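Long-range contacts in 16S rRNA methyltransferase (Streptomyces sp. DSM 40477, PDB 3MQ2), which catalyses S-adenosyl-L-methionine-dependent methylation of the N1 position of adenine 1408 in 16S rRNA, conferring resistance to kanamycin, neomycin and apramycin: residues V31-T36 / H103-W108; K40-V45 / L83-A88; S135-L140 / V209-G214. One frame throughout, in Å; residues are numbered along the deposited sequence. Where two conformers were deposited one is given.

All three contacts reach one seven-stranded sheet, and contact 1 lies at its middle, where the amino group of S-adenosyl-L-homocysteine is bound. The centres of contacts 2 and 3 are each about 10 Å from that of contact 1 and about 18 Å from one another, on opposite sides of the chain's centre. Contact 2 joins contact 1 through His41 NE2, 2.8 Å from His103 ND1, a probable hydrogen bond. Contact 3 joins it through Ala139 O, 2.8 Å from Met106 N, again probably hydrogen-bonded. Ala88 of contact 2 touches the ligand, whereas the side chains of Pro42 in contact 2 and Ala139 in contact 3 lie about 7 and 8 Å from it.

Contact 1 of 3, residues V31-T36 / H103-W108; sequences VLDVGT and HVLMPW. With SAH (S-adenosyl-L-homocysteine), chain C.
With CG trans to its backbone N (chi1 -169°), Asp33 sets its OD1 beside the CB of His103, whose imidazole is set beside its own N and opposite its carbonyl carbon (chi1 -62°). Both side chains rise from the same face of the sheet. They cross at roughly a right angle, the carboxylate and ring planes being 72° apart, and the touch is made by Asp33 OD1 against His103 CB at 3.5 Å rather than by the polar ring atoms. Val31 adds CG1 over one face of the imidazole, off-centre and 4.2 Å from His103 CE1, while NE2 of that ring is hydrogen-bonded to Glu101.

Beneath these groups the strands run parallel. His103 N donates to Leu32 O at 2.8 Å and Val34 N to His103 O at 2.9 Å, both nearly straight, so His103 is gripped through both of its backbone polar groups. The strands 29-34 and 99-105 are the central neighbours of a Rossmann-like class I methyltransferase sheet, where the strand order reverses and the cofactor cleft opens at the C-terminal ends. Beyond Val34 direct pairing gives way to a water: it accepts from Leu105 N at 2.7 Å and is also hydrogen-bonded to Asp33 OD1 and Val34 O, bridging the parting strands. The other carboxylate oxygen, Asp33 OD2, takes a bond from Thr36 OG1 at 2.7 Å on its anti side, somewhat out of plane, so both oxygens are engaged and the turn after the strand is tied back to it.

At these parting strand ends the amino group of the ligand is bound. Its N donates to Gly35 O at 2.9 Å and hydrogen-bonds to Leu105 O at 2.8 Å, one carbonyl just past strand 29-34 and one at the end of strand 99-105. Trp108 has CD1 and NE1 near the ligand's sulfur and C5'.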
loop_
_atom_site.group_PDB
_atom_site.type_symbol
_atom_site.label_atom_id
_atom_site.label_comp_id
_atom_site.label_asym_id
_atom_site.label_seq_id
_atom_site.Cartn_x
_atom_site.Cartn_y
_atom_site.Cartn_z
ATOM N N VAL A 31 -9.081 -3.607 3.875
ATOM C CA VAL A 31 -8.111 -2.625 3.397
ATOM C C VAL A 31 -6.815 -3.375 3.168
ATOM O O VAL A 31 -6.461 -4.200 3.986
ATOM C CB VAL A 31 -7.852 -1.548 4.475
ATOM C CG1 VAL A 31 -6.760 -0.577 4.044
ATOM C CG2 VAL A 31 -9.140 -0.790 4.800
ATOM N N LEU A 32 -6.129 -3.107 2.060
ATOM C CA LEU A 32 -4.866 -3.787 1.752
ATOM C C LEU A 32 -3.743 -2.773 1.588
ATOM O O LEU A 32 -3.878 -1.828 0.814
ATOM C CB LEU A 32 -5.007 -4.590 0.458
ATOM C CG LEU A 32 -3.735 -5.263 -0.062
ATOM C CD1 LEU A 32 -3.264 -6.336 0.917
ATOM C CD2 LEU A 32 -3.978 -5.882 -1.427
ATOM N N ASP A 33 -2.638 -2.972 2.308
ATOM C CA ASP A 33 -1.451 -2.135 2.139
ATOM C C ASP A 33 -0.389 -2.963 1.414
ATOM O O ASP A 33 0.038 -3.995 1.923
ATOM C CB ASP A 33 -0.914 -1.665 3.498
ATOM C CG ASP A 33 0.148 -0.578 3.371
ATOM O OD1 ASP A 33 0.116 0.169 2.373
ATOM O OD2 ASP A 33 1.011 -0.454 4.268
ATOM N N VAL A 34 0.022 -2.512 0.234
ATOM C CA VAL A 34 0.987 -3.236 -0.590
ATOM C C VAL A 34 2.378 -2.627 -0.447
ATOM O O VAL A 34 2.567 -1.439 -0.694
ATOM C CB VAL A 34 0.557 -3.219 -2.077
ATOM C CG1 VAL A 34 1.605 -3.918 -2.952
ATOM C CG2 VAL A 34 -0.830 -3.858 -2.230
ATOM N N GLY A 35 3.360 -3.436 -0.046
ATOM C CA GLY A 35 4.696 -2.924 0.205
ATOM C C GLY A 35 4.775 -2.192 1.529
ATOM O O GLY A 35 5.254 -1.064 1.598
ATOM N N THR A 36 4.331 -2.855 2.590
ATOM C CA THR A 36 4.088 -2.196 3.874
ATOM C C THR A 36 5.354 -1.936 4.699
ATOM O O THR A 36 5.329 -1.163 5.678
ATOM C CB THR A 36 3.072 -3.012 4.693
ATOM O OG1 THR A 36 2.475 -2.194 5.708
ATOM C CG2 THR A 36 3.748 -4.230 5.323
ATOM N N HIS A 103 -3.863 0.683 -0.503
ATOM C CA HIS A 103 -2.820 1.685 -0.271
ATOM C C HIS A 103 -1.490 1.212 -0.828
ATOM O O HIS A 103 -1.118 0.053 -0.669
ATOM C CB HIS A 103 -2.636 1.964 1.227
ATOM C CG HIS A 103 -3.840 2.533 1.899
ATOM N ND1 HIS A 103 -3.873 2.798 3.254
ATOM C CD2 HIS A 103 -5.060 2.874 1.421
ATOM C CE1 HIS A 103 -5.055 3.287 3.576
ATOM N NE2 HIS A 103 -5.795 3.347 2.479
ATOM N N VAL A 104 -0.778 2.119 -1.489
ATOM C CA VAL A 104 0.607 1.867 -1.875
ATOM C C VAL A 104 1.387 3.100 -1.464
ATOM O O VAL A 104 1.276 4.149 -2.109
ATOM C CB VAL A 104 0.768 1.675 -3.392
ATOM C CG1 VAL A 104 2.261 1.406 -3.739
ATOM C CG2 VAL A 104 -0.106 0.520 -3.884
ATOM N N LEU A 105 2.160 2.996 -0.387
ATOM C CA LEU A 105 2.762 4.198 0.194
ATOM C C LEU A 105 4.275 4.210 0.034
ATOM O O LEU A 105 4.952 3.281 0.442
ATOM C CB LEU A 105 2.396 4.327 1.677
ATOM C CG LEU A 105 0.915 4.247 2.051
ATOM C CD1 LEU A 105 0.742 4.559 3.532
ATOM C CD2 LEU A 105 0.094 5.208 1.212
ATOM N N MET A 106 4.796 5.275 -0.560
ATOM C CA MET A 106 6.245 5.440 -0.744
ATOM C C MET A 106 6.923 4.258 -1.425
ATOM O O MET A 106 7.951 3.787 -0.945
ATOM C CB MET A 106 6.940 5.681 0.607
ATOM C CG MET A 106 6.111 6.424 1.614
ATOM S SD MET A 106 5.832 8.092 1.017
ATOM C CE MET A 106 7.465 8.777 1.280
ATOM N N PRO A 107 6.380 3.793 -2.561
ATOM C CA PRO A 107 6.985 2.617 -3.191
ATOM C C PRO A 107 8.359 2.917 -3.776
ATOM O O PRO A 107 8.656 4.059 -4.148
ATOM C CB PRO A 107 5.999 2.287 -4.316
ATOM C CG PRO A 107 5.415 3.628 -4.679
ATOM C CD PRO A 107 5.242 4.311 -3.345
ATOM N N TRP A 108 9.192 1.885 -3.841
ATOM C CA TRP A 108 10.403 1.935 -4.648
ATOM C C TRP A 108 10.585 0.581 -5.323
ATOM O O TRP A 108 9.786 -0.335 -5.102
ATOM C CB TRP A 108 11.639 2.345 -3.822
ATOM C CG TRP A 108 12.016 1.455 -2.657
ATOM C CD1 TRP A 108 11.580 1.559 -1.363
ATOM C CD2 TRP A 108 12.941 0.362 -2.682
ATOM N NE1 TRP A 108 12.175 0.580 -0.585
ATOM C CE2 TRP A 108 13.007 -0.166 -1.377
ATOM C CE3 TRP A 108 13.726 -0.220 -3.686
ATOM C CZ2 TRP A 108 13.822 -1.255 -1.047
ATOM C CZ3 TRP A 108 14.532 -1.311 -3.358
ATOM C CH2 TRP A 108 14.576 -1.808 -2.046
HETATM N N SAH C . 4.903 1.629 2.697
HETATM C CA SAH C . 5.929 1.449 3.709
HETATM C CB SAH C . 7.238 0.965 3.089
HETATM C CG SAH C . 7.642 1.702 1.817
HETATM S SD SAH C . 9.356 1.344 1.357
HETATM C C SAH C . 6.145 2.760 4.439
HETATM O O SAH C . 6.890 2.826 5.417
HETATM O OXT SAH C . 5.572 3.777 4.048
HETATM C "C5'" SAH C . 8.706 0.397 -0.044
HETATM C "C4'" SAH C . 8.420 -1.051 0.335
HETATM O "O4'" SAH C . 7.895 -1.724 -0.792
HETATM C "C3'" SAH C . 9.673 -1.825 0.749
HETATM O "O3'" SAH C . 9.438 -2.455 1.984
HETATM C "C2'" SAH C . 9.868 -2.904 -0.293
HETATM O "O2'" SAH C . 10.270 -4.125 0.300
HETATM C "C1'" SAH C . 8.477 -3.010 -0.885
HETATM N N9 SAH C . 8.446 -3.447 -2.286
HETATM C C8 SAH C . 9.135 -2.954 -3.364
HETATM N N7 SAH C . 8.762 -3.669 -4.462
HETATM C C5 SAH C . 7.844 -4.594 -4.077
HETATM C C6 SAH C . 7.138 -5.571 -4.764
HETATM N N6 SAH C . 7.300 -5.735 -6.074
HETATM N N1 SAH C . 6.254 -6.365 -4.070
HETATM C C2 SAH C . 6.069 -6.205 -2.713
HETATM N N3 SAH C . 6.776 -5.243 -2.028
HETATM C C4 SAH C . 7.638 -4.455 -2.714
HETATM O O HOH W 1 2.482 0.741 1.138
HETATM O O HOH W 2 5.077 0.667 -1.131
#

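Contact 2 of 3, residues K40-V45 / L83-A88; sequences KHPYKV and LLYLWA
Pro42 and Tyr43 of the helix face Leu83 and Tyr85 of the strand, and these four side chains make the whole of the tight packing. Leu83 points at the helix with CG trans to its backbone N (chi1 179°), so that its two methyls fork between neighbouring helix residues. CD1 of Leu83 lies 4.0 Å from Pro42 CB, and its CD2 touches Tyr43 CD1 at 3.7 Å, the leucine and the tyrosine crossing at about a right angle. Tyr85 reaches the helix only by its far end: its CE1 is 3.9 Å from Pro42 CG, the two side chains crossing at about a right angle. Its hydroxyl oxygen, Tyr85 OH, approaches Tyr43 CB at 3.7 Å and sits at the edge of the Tyr43 ring, near its plane. That buried hydroxyl is satisfied outside the pair by a hydrogen bond with Gly39 O, just ahead of the helix, which helps fix where the phenol ends.

The remainder is looser. Lys40 and Lys44 leave the helix on the side turned from the strand and are partly exposed, although Lys44 NZ is hydrogen-bonded to Gly191 O. Tyr43 is partly exposed too, its OH hydrogen-bonded to Gly78 O. Past Tyr85 the strand draws away from the helix. The interface is accordingly small, burying 183 Å² in total, with the segment axes 9.1 Å apart and running nearly antiparallel at 160°.

Strand 52-58 is the neighbour of strand 83-87 in the sheet, and Pro42 also packs on its Val54 and Ala56. Helix 40-48 therefore packs across more than one strand as the connection of the right-handed beta-alpha-beta crossover from strand 29-34 to strand 52-58, touching the outermost strand 83-87 as well, as expected of the helix that follows the first strand of the Rossmann-like sheet.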
loop_
_atom_site.group_PDB
_atom_site.type_symbol
_atom_site.label_atom_id
_atom_site.label_comp_id
_atom_site.label_asym_id
_atom_site.label_seq_id
_atom_site.Cartn_x
_atom_site.Cartn_y
_atom_site.Cartn_z
ATOM N N LYS A 40 4.010 -0.173 10.156
ATOM C CA LYS A 40 3.451 0.785 11.113
ATOM C C LYS A 40 2.132 1.383 10.625
ATOM O O LYS A 40 1.213 1.611 11.407
ATOM C CB LYS A 40 4.454 1.909 11.387
ATOM C CG LYS A 40 5.706 1.460 12.127
ATOM C CD LYS A 40 6.695 2.606 12.302
ATOM C CE LYS A 40 7.916 2.167 13.096
ATOM N NZ LYS A 40 7.555 1.724 14.472
ATOM N N HIS A 41 2.036 1.626 9.322
ATOM C CA HIS A 41 0.845 2.258 8.760
ATOM C C HIS A 41 -0.413 1.408 8.933
ATOM O O HIS A 41 -1.422 1.875 9.444
ATOM C CB HIS A 41 1.070 2.591 7.276
ATOM C CG HIS A 41 -0.183 2.949 6.538
ATOM N ND1 HIS A 41 -0.912 4.086 6.813
ATOM C CD2 HIS A 41 -0.844 2.310 5.543
ATOM C CE1 HIS A 41 -1.967 4.133 6.018
ATOM N NE2 HIS A 41 -1.945 3.069 5.233
ATOM N N PRO A 42 -0.365 0.137 8.501
ATOM C CA PRO A 42 -1.581 -0.674 8.651
ATOM C C PRO A 42 -1.934 -0.934 10.114
ATOM O O PRO A 42 -3.097 -1.159 10.437
ATOM C CB PRO A 42 -1.224 -1.987 7.934
ATOM C CG PRO A 42 0.283 -2.007 7.875
ATOM C CD PRO A 42 0.684 -0.552 7.730
ATOM N N TYR A 43 -0.941 -0.896 10.993
ATOM C CA TYR A 43 -1.215 -1.046 12.415
ATOM C C TYR A 43 -2.091 0.122 12.861
ATOM O O TYR A 43 -3.099 -0.071 13.546
ATOM C CB TYR A 43 0.083 -1.093 13.220
ATOM C CG TYR A 43 -0.142 -1.385 14.683
ATOM C CD1 TYR A 43 -0.118 -2.689 15.164
ATOM C CD2 TYR A 43 -0.389 -0.357 15.584
ATOM C CE1 TYR A 43 -0.328 -2.964 16.505
ATOM C CE2 TYR A 43 -0.609 -0.625 16.928
ATOM C CZ TYR A 43 -0.573 -1.929 17.382
ATOM O OH TYR A 43 -0.786 -2.200 18.721
ATOM N N LYS A 44 -1.716 1.332 12.454
ATOM C CA LYS A 44 -2.565 2.495 12.721
ATOM C C LYS A 44 -3.947 2.347 12.105
ATOM O O LYS A 44 -4.954 2.582 12.768
ATOM C CB LYS A 44 -1.920 3.798 12.234
ATOM C CG LYS A 44 -2.912 4.974 12.227
ATOM C CD LYS A 44 -2.218 6.311 12.036
ATOM C CE LYS A 44 -3.182 7.483 12.217
ATOM N NZ LYS A 44 -2.479 8.808 12.177
ATOM N N VAL A 45 -4.008 1.949 10.835
ATOM C CA VAL A 45 -5.299 1.794 10.180
ATOM C C VAL A 45 -6.193 0.805 10.930
ATOM O O VAL A 45 -7.365 1.094 11.186
ATOM C CB VAL A 45 -5.151 1.404 8.694
ATOM C CG1 VAL A 45 -6.519 1.169 8.045
ATOM C CG2 VAL A 45 -4.391 2.489 7.946
ATOM N N LEU A 83 -5.941 -7.387 11.906
ATOM C CA LEU A 83 -4.710 -7.037 11.209
ATOM C C LEU A 83 -3.950 -8.308 10.850
ATOM O O LEU A 83 -3.692 -9.159 11.701
ATOM C CB LEU A 83 -3.855 -6.139 12.106
ATOM C CG LEU A 83 -2.502 -5.667 11.571
ATOM C CD1 LEU A 83 -2.645 -4.987 10.202
ATOM C CD2 LEU A 83 -1.879 -4.709 12.591
ATOM N N LEU A 84 -3.597 -8.427 9.579
ATOM C CA LEU A 84 -2.940 -9.610 9.073
ATOM C C LEU A 84 -1.770 -9.182 8.195
ATOM O O LEU A 84 -1.954 -8.451 7.225
ATOM C CB LEU A 84 -3.948 -10.427 8.257
ATOM C CG LEU A 84 -3.431 -11.595 7.436
ATOM C CD1 LEU A 84 -2.902 -12.679 8.353
ATOM C CD2 LEU A 84 -4.565 -12.140 6.566
ATOM N N TYR A 85 -0.567 -9.622 8.556
ATOM C CA TYR A 85 0.626 -9.370 7.755
ATOM C C TYR A 85 0.954 -10.598 6.908
ATOM O O TYR A 85 0.993 -11.723 7.417
ATOM C CB TYR A 85 1.816 -9.037 8.663
ATOM C CG TYR A 85 1.675 -7.696 9.333
ATOM C CD1 TYR A 85 1.959 -6.530 8.646
ATOM C CD2 TYR A 85 1.231 -7.596 10.650
ATOM C CE1 TYR A 85 1.826 -5.296 9.256
ATOM C CE2 TYR A 85 1.081 -6.371 11.265
ATOM C CZ TYR A 85 1.380 -5.226 10.559
ATOM O OH TYR A 85 1.240 -4.003 11.164
ATOM N N LEU A 86 1.197 -10.378 5.618
ATOM C CA LEU A 86 1.456 -11.476 4.686
ATOM C C LEU A 86 2.778 -11.276 3.953
ATOM O O LEU A 86 3.200 -10.156 3.693
ATOM C CB LEU A 86 0.330 -11.563 3.644
ATOM C CG LEU A 86 -1.081 -11.800 4.174
ATOM C CD1 LEU A 86 -2.068 -11.924 3.005
ATOM C CD2 LEU A 86 -1.159 -13.058 5.048
ATOM N N TRP A 87 3.414 -12.379 3.591
ATOM C CA TRP A 87 4.679 -12.341 2.869
ATOM C C TRP A 87 4.380 -12.533 1.402
ATOM O O TRP A 87 3.992 -13.622 0.995
ATOM C CB TRP A 87 5.537 -13.508 3.347
ATOM C CG TRP A 87 6.959 -13.522 2.890
ATOM C CD1 TRP A 87 7.720 -12.464 2.447
ATOM C CD2 TRP A 87 7.813 -14.676 2.851
ATOM N NE1 TRP A 87 9.000 -12.902 2.147
ATOM C CE2 TRP A 87 9.074 -14.247 2.386
ATOM C CE3 TRP A 87 7.629 -16.022 3.179
ATOM C CZ2 TRP A 87 10.147 -15.128 2.229
ATOM C CZ3 TRP A 87 8.703 -16.896 3.023
ATOM C CH2 TRP A 87 9.940 -16.446 2.548
ATOM N N ALA A 88 4.536 -11.486 0.602
ATOM C CA ALA A 88 4.187 -11.586 -0.813
ATOM C C ALA A 88 4.689 -10.385 -1.579
ATOM O O ALA A 88 4.834 -9.307 -1.017
ATOM C CB ALA A 88 2.667 -11.694 -0.985
#

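Contact 3 of 3, residues S135-L140 / V209-G214; sequences SFLVAL and VLALTG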
loop_
_atom_site.group_PDB
_atom_site.type_symbol
_atom_site.label_atom_id
_atom_site.label_comp_id
_atom_site.label_asym_id
_atom_site.label_seq_id
_atom_site.Cartn_x
_atom_site.Cartn_y
_atom_site.Cartn_z
ATOM N N SER A 135 -11.572 2.034 -3.348
ATOM C CA SER A 135 -10.778 3.258 -3.366
ATOM C C SER A 135 -9.303 2.908 -3.350
ATOM O O SER A 135 -8.920 1.849 -2.869
ATOM C CB SER A 135 -11.102 4.137 -2.157
ATOM O OG SER A 135 -10.724 3.505 -0.948
ATOM N N PHE A 136 -8.480 3.807 -3.873
ATOM C CA PHE A 136 -7.027 3.618 -3.806
ATOM C C PHE A 136 -6.311 4.904 -3.440
ATOM O O PHE A 136 -6.798 6.007 -3.719
ATOM C CB PHE A 136 -6.445 3.034 -5.101
ATOM C CG PHE A 136 -6.408 3.994 -6.269
ATOM C CD1 PHE A 136 -5.395 4.941 -6.395
ATOM C CD2 PHE A 136 -7.368 3.907 -7.270
ATOM C CE1 PHE A 136 -5.360 5.797 -7.497
ATOM C CE2 PHE A 136 -7.339 4.750 -8.363
ATOM C CZ PHE A 136 -6.335 5.697 -8.483
ATOM N N LEU A 137 -5.151 4.733 -2.815
ATOM C CA LEU A 137 -4.220 5.807 -2.528
ATOM C C LEU A 137 -2.837 5.317 -2.917
ATOM O O LEU A 137 -2.356 4.309 -2.384
ATOM C CB LEU A 137 -4.237 6.133 -1.041
ATOM C CG LEU A 137 -3.056 6.941 -0.514
ATOM C CD1 LEU A 137 -2.973 8.308 -1.187
ATOM C CD2 LEU A 137 -3.199 7.084 0.982
ATOM N N VAL A 138 -2.209 6.009 -3.861
ATOM C CA VAL A 138 -0.802 5.777 -4.166
ATOM C C VAL A 138 -0.060 7.030 -3.745
ATOM O O VAL A 138 -0.329 8.115 -4.260
ATOM C CB VAL A 138 -0.551 5.532 -5.666
ATOM C CG1 VAL A 138 0.947 5.434 -5.933
ATOM C CG2 VAL A 138 -1.258 4.260 -6.143
ATOM N N ALA A 139 0.852 6.900 -2.791
ATOM C CA ALA A 139 1.559 8.083 -2.318
ATOM C C ALA A 139 2.980 7.983 -2.830
ATOM O O ALA A 139 3.777 7.176 -2.338
ATOM C CB ALA A 139 1.526 8.163 -0.815
ATOM N N LEU A 140 3.284 8.772 -3.854
ATOM C CA LEU A 140 4.597 8.696 -4.481
ATOM C C LEU A 140 5.618 9.479 -3.673
ATOM O O LEU A 140 5.384 10.626 -3.319
ATOM C CB LEU A 140 4.552 9.266 -5.894
ATOM C CG LEU A 140 3.710 8.526 -6.922
ATOM C CD1 LEU A 140 3.795 9.247 -8.256
ATOM C CD2 LEU A 140 4.164 7.066 -7.059
ATOM N N VAL A 209 5.955 14.291 -1.173
ATOM C CA VAL A 209 5.033 13.231 -1.572
ATOM C C VAL A 209 3.911 13.775 -2.443
ATOM O O VAL A 209 3.384 14.861 -2.188
ATOM C CB VAL A 209 4.427 12.557 -0.330
ATOM C CG1 VAL A 209 3.297 11.594 -0.713
ATOM C CG2 VAL A 209 5.507 11.833 0.467
ATOM N N LEU A 210 3.560 13.022 -3.477
ATOM C CA LEU A 210 2.417 13.329 -4.327
ATOM C C LEU A 210 1.398 12.208 -4.136
ATOM O O LEU A 210 1.714 11.041 -4.355
ATOM C CB LEU A 210 2.847 13.358 -5.796
ATOM C CG LEU A 210 1.803 13.716 -6.850
ATOM C CD1 LEU A 210 1.311 15.137 -6.605
ATOM C CD2 LEU A 210 2.386 13.582 -8.247
ATOM N N ALA A 211 0.181 12.564 -3.726
ATOM C CA ALA A 211 -0.884 11.583 -3.501
ATOM C C ALA A 211 -1.784 11.424 -4.719
ATOM O O ALA A 211 -2.367 12.390 -5.199
ATOM C CB ALA A 211 -1.724 11.974 -2.285
ATOM N N LEU A 212 -1.893 10.191 -5.198
ATOM C CA LEU A 212 -2.795 9.846 -6.290
ATOM C C LEU A 212 -3.951 9.070 -5.691
ATOM O O LEU A 212 -3.741 8.028 -5.081
ATOM C CB LEU A 212 -2.072 8.950 -7.306
ATOM C CG LEU A 212 -0.734 9.425 -7.885
ATOM C CD1 LEU A 212 -0.126 8.349 -8.775
ATOM C CD2 LEU A 212 -0.894 10.712 -8.658
ATOM N N THR A 213 -5.179 9.560 -5.859
ATOM C CA THR A 213 -6.323 8.831 -5.325
ATOM C C THR A 213 -7.394 8.626 -6.387
ATOM O O THR A 213 -7.452 9.339 -7.390
ATOM C CB THR A 213 -6.946 9.517 -4.083
ATOM O OG1 THR A 213 -7.322 10.867 -4.404
ATOM C CG2 THR A 213 -5.951 9.545 -2.917
ATOM N N GLY A 214 -8.237 7.636 -6.157
ATOM C CA GLY A 214 -9.296 7.343 -7.097
ATOM C C GLY A 214 -9.987 6.047 -6.738
ATOM O O GLY A 214 -9.987 5.621 -5.576
#
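The ring of Phe136 lies flat over the backbone of Gly214. Its CG sits between the backbone N and the carbonyl carbon (chi1 72°), which turns the ring across to the facing strand: Gly214 N is 3.5 Å above the ring plane, over its centre, and Gly214 CA makes a CH-pi contact 3.9 Å from the centroid. Beside this CH-pi contact the pair is hydrogen-bonded both ways, Phe136 N to Gly214 O at 2.9 Å with the donor 40° out of the carbonyl plane, and a longer return bond of 3.3 Å from Gly214 N to Phe136 O.

Val138 with Leu212 and Leu140 with Leu210 repeat the reciprocal pairing, every bond shorter than that return bond, and the last strand, 209-216, is inserted antiparallel between strands 134-141 and 176-184, as in the seven-stranded sheet of class I methyltransferases.

On the Phe136 face, Val138 and Leu212 meet CB to CB at 4.1 Å, and Leu140 CD1 slants across to Leu212 CD1; Tyr171 of helix 160-173 covers Phe136, Val138 and Leu212. On the other face Leu137 lies obliquely to Thr213, methyl CD1 against methyl CG2 at 3.7 Å, and Ala139 CB touches Val209 CG1 at 3.9 Å.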